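Local coordinates for metagenomic carboxyl esterase MGS0156 (Uncultured organism, PDB 5D8M), which probably hydrolyses carboxylic ester bonds, with a fold built around a parallel beta sheet flanked by helices, at residues L52-I63 against N320-L328. Numbering follows the deposited sequence.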
# COMPACT_ATOMS: atom_id res chain seq x y z
N LEU A 52 -1.70 16.08 -14.89
CA LEU A 52 -1.90 14.82 -14.20
C LEU A 52 -2.98 15.01 -13.15
O LEU A 52 -3.00 16.03 -12.47
CB LEU A 52 -0.61 14.31 -13.55
CG LEU A 52 0.59 14.02 -14.46
CD1 LEU A 52 1.74 13.46 -13.64
CD2 LEU A 52 0.19 13.04 -15.54
N PRO A 53 -3.90 14.04 -13.05
CA PRO A 53 -4.92 14.07 -12.00
C PRO A 53 -4.30 14.24 -10.62
O PRO A 53 -3.26 13.61 -10.33
CB PRO A 53 -5.59 12.70 -12.12
CG PRO A 53 -5.40 12.34 -13.56
CD PRO A 53 -4.07 12.90 -13.97
N GLY A 54 -4.92 15.08 -9.79
CA GLY A 54 -4.47 15.30 -8.43
C GLY A 54 -3.26 16.20 -8.25
O GLY A 54 -2.75 16.32 -7.14
N ASP A 55 -2.79 16.83 -9.34
CA ASP A 55 -1.64 17.75 -9.26
C ASP A 55 -1.82 18.77 -8.12
O ASP A 55 -2.92 19.29 -7.90
CB ASP A 55 -1.45 18.49 -10.58
CG ASP A 55 -0.11 19.27 -10.63
OD1 ASP A 55 0.95 18.67 -10.34
OD2 ASP A 55 -0.13 20.48 -10.96
N ARG A 56 -0.73 19.04 -7.41
CA ARG A 56 -0.71 19.99 -6.30
C ARG A 56 0.72 20.48 -6.14
O ARG A 56 1.63 19.95 -6.79
CB ARG A 56 -1.20 19.34 -5.00
CG ARG A 56 -0.36 18.13 -4.59
CD ARG A 56 -0.59 17.71 -3.12
NE ARG A 56 -1.92 17.13 -2.91
CZ ARG A 56 -2.30 16.50 -1.80
NH1 ARG A 56 -1.47 16.36 -0.76
NH2 ARG A 56 -3.53 16.01 -1.74
N SER A 57 0.94 21.46 -5.28
CA SER A 57 2.30 21.92 -5.05
C SER A 57 3.10 20.84 -4.35
O SER A 57 2.58 20.16 -3.47
CB SER A 57 2.34 23.20 -4.22
OG SER A 57 3.68 23.56 -3.96
N SER A 58 4.37 20.68 -4.74
CA SER A 58 5.26 19.72 -4.09
C SER A 58 6.05 20.34 -2.93
O SER A 58 6.76 19.62 -2.19
CB SER A 58 6.23 19.12 -5.11
OG SER A 58 7.05 20.14 -5.65
N ASP A 59 5.94 21.65 -2.76
CA ASP A 59 6.67 22.37 -1.72
C ASP A 59 6.30 21.93 -0.30
O ASP A 59 5.14 21.60 -0.03
CB ASP A 59 6.43 23.88 -1.84
CG ASP A 59 6.96 24.45 -3.13
OD1 ASP A 59 7.66 23.72 -3.87
OD2 ASP A 59 6.70 25.64 -3.41
N GLY A 60 7.27 21.96 0.59
CA GLY A 60 7.05 21.63 1.99
C GLY A 60 6.57 20.20 2.19
O GLY A 60 7.21 19.25 1.75
N ASP A 61 5.43 20.06 2.84
CA ASP A 61 4.84 18.76 3.14
C ASP A 61 3.73 18.43 2.14
O ASP A 61 3.06 17.42 2.29
CB ASP A 61 4.29 18.74 4.57
CG ASP A 61 5.35 19.01 5.61
OD1 ASP A 61 6.39 18.29 5.62
OD2 ASP A 61 5.14 19.94 6.42
N GLY A 62 3.55 19.29 1.14
CA GLY A 62 2.49 19.15 0.14
C GLY A 62 2.27 17.75 -0.45
O GLY A 62 1.15 17.26 -0.50
N ILE A 63 3.33 17.11 -0.92
CA ILE A 63 3.19 15.74 -1.41
C ILE A 63 3.74 14.70 -0.44
O ILE A 63 3.17 13.61 -0.31
CB ILE A 63 3.86 15.55 -2.80
CG1 ILE A 63 5.34 15.97 -2.79
CG2 ILE A 63 3.05 16.30 -3.88
CD1 ILE A 63 6.17 15.51 -4.04
N ASN A 320 -10.21 12.79 -1.30
CA ASN A 320 -9.63 11.75 -2.14
C ASN A 320 -8.58 12.27 -3.12
O ASN A 320 -7.93 11.50 -3.83
CB ASN A 320 -10.75 11.03 -2.91
CG ASN A 320 -10.28 9.76 -3.59
OD1 ASN A 320 -10.33 9.64 -4.81
ND2 ASN A 320 -9.83 8.81 -2.80
N SER A 321 -8.43 13.59 -3.17
CA SER A 321 -7.48 14.21 -4.10
C SER A 321 -6.03 14.02 -3.63
O SER A 321 -5.68 14.37 -2.50
CB SER A 321 -7.78 15.70 -4.25
OG SER A 321 -9.04 15.88 -4.85
N TYR A 322 -5.22 13.44 -4.51
CA TYR A 322 -3.79 13.27 -4.27
C TYR A 322 -3.14 13.00 -5.63
O TYR A 322 -3.78 12.41 -6.50
CB TYR A 322 -3.48 12.11 -3.29
CG TYR A 322 -2.01 12.04 -2.97
CD1 TYR A 322 -1.44 12.91 -2.03
CD2 TYR A 322 -1.18 11.15 -3.64
CE1 TYR A 322 -0.09 12.88 -1.75
CE2 TYR A 322 0.18 11.12 -3.37
CZ TYR A 322 0.71 11.98 -2.44
OH TYR A 322 2.06 11.93 -2.20
N PRO A 323 -1.88 13.43 -5.84
CA PRO A 323 -1.26 13.14 -7.15
C PRO A 323 -0.78 11.69 -7.30
O PRO A 323 0.43 11.44 -7.38
CB PRO A 323 -0.06 14.11 -7.20
CG PRO A 323 0.27 14.38 -5.76
CD PRO A 323 -1.09 14.40 -5.06
N ARG A 324 -1.73 10.76 -7.36
CA ARG A 324 -1.42 9.33 -7.57
C ARG A 324 -0.57 9.05 -8.84
O ARG A 324 0.36 8.23 -8.77
CB ARG A 324 -2.73 8.50 -7.60
CG ARG A 324 -3.46 8.46 -6.21
CD ARG A 324 -4.81 7.74 -6.29
NE ARG A 324 -5.79 8.51 -7.07
CZ ARG A 324 -6.58 9.44 -6.54
NH1 ARG A 324 -7.44 10.10 -7.30
NH2 ARG A 324 -6.50 9.71 -5.25
N PRO A 325 -0.85 9.71 -10.00
CA PRO A 325 -0.00 9.42 -11.16
C PRO A 325 1.46 9.75 -10.91
O PRO A 325 2.33 8.95 -11.26
CB PRO A 325 -0.57 10.33 -12.26
CG PRO A 325 -2.02 10.54 -11.85
CD PRO A 325 -1.95 10.64 -10.35
N ALA A 326 1.72 10.91 -10.31
CA ALA A 326 3.09 11.29 -10.03
C ALA A 326 3.72 10.31 -9.04
O ALA A 326 4.89 9.93 -9.19
CB ALA A 326 3.16 12.69 -9.49
N LEU A 327 2.94 9.90 -8.04
CA LEU A 327 3.41 8.95 -7.04
C LEU A 327 3.80 7.62 -7.68
O LEU A 327 4.87 7.10 -7.38
CB LEU A 327 2.34 8.70 -5.96
CG LEU A 327 2.77 7.80 -4.78
CD1 LEU A 327 3.74 8.53 -3.81
CD2 LEU A 327 1.53 7.29 -4.00
N LEU A 328 2.93 7.08 -8.54
CA LEU A 328 3.19 5.79 -9.16
C LEU A 328 4.38 5.87 -10.13
O LEU A 328 5.21 4.96 -10.18
CB LEU A 328 1.96 5.28 -9.90
CG LEU A 328 2.01 3.84 -10.42
CD1 LEU A 328 2.16 2.86 -9.25
CD2 LEU A 328 0.75 3.51 -11.25
O HOH W 1 -0.09 13.66 -10.39
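The N-terminal end of helix 324-338, where Pro323 holds the N-cap position, is covered by the irregular loop 52-63, with Arg56, Gly54 and Ile63 packed against Tyr322 and Pro323. With CG anti to the backbone N (chi1 -175°), the Tyr322 ring extends to Ile63, where Tyr322 OH donates to Ile63 O at 2.8 Å, an acceptor lying at the ring edge though the donor is tilted from the carbonyl plane. The Arg56 side chain crosses Tyr322, guanidinium and ring planes 75° apart; Tyr322 CD1 lies over one guanidinium face, 3.7 Å from Arg56 NH1, and Pro323 CD is 3.6 Å from Arg56 NE. A bend at chi3 (69°) turns the group so that Arg56 NH1 donates in the guanidinium plane to Gly62 O of its own loop; Asn296 O accepts from it too. Arg56 NH2 comes within 2.8 Å of Ser321 O. Replacing Arg56 with an alanine would probably leave Gly62 O without this donor and uncover Tyr322 CD1 and Pro323 CD. In the type II turn from Leu52 to Asp55, Gly54 has positive phi, and its CA makes a CH···O contact with Tyr322 O at 3.5 Å; a CB at Gly54 would run into that oxygen. Beyond it, Pro53 CD meets Pro325 CG at 3.8 Å, while one water bridges Pro53 O and Ala326 N. Proline rings supply much of the apolar surface, joined by Leu52 CD1 and Ile63 CG2, and the polar links fall largely on backbone carbonyls, so the fit probably rests more on main-chain shape than on paired charges.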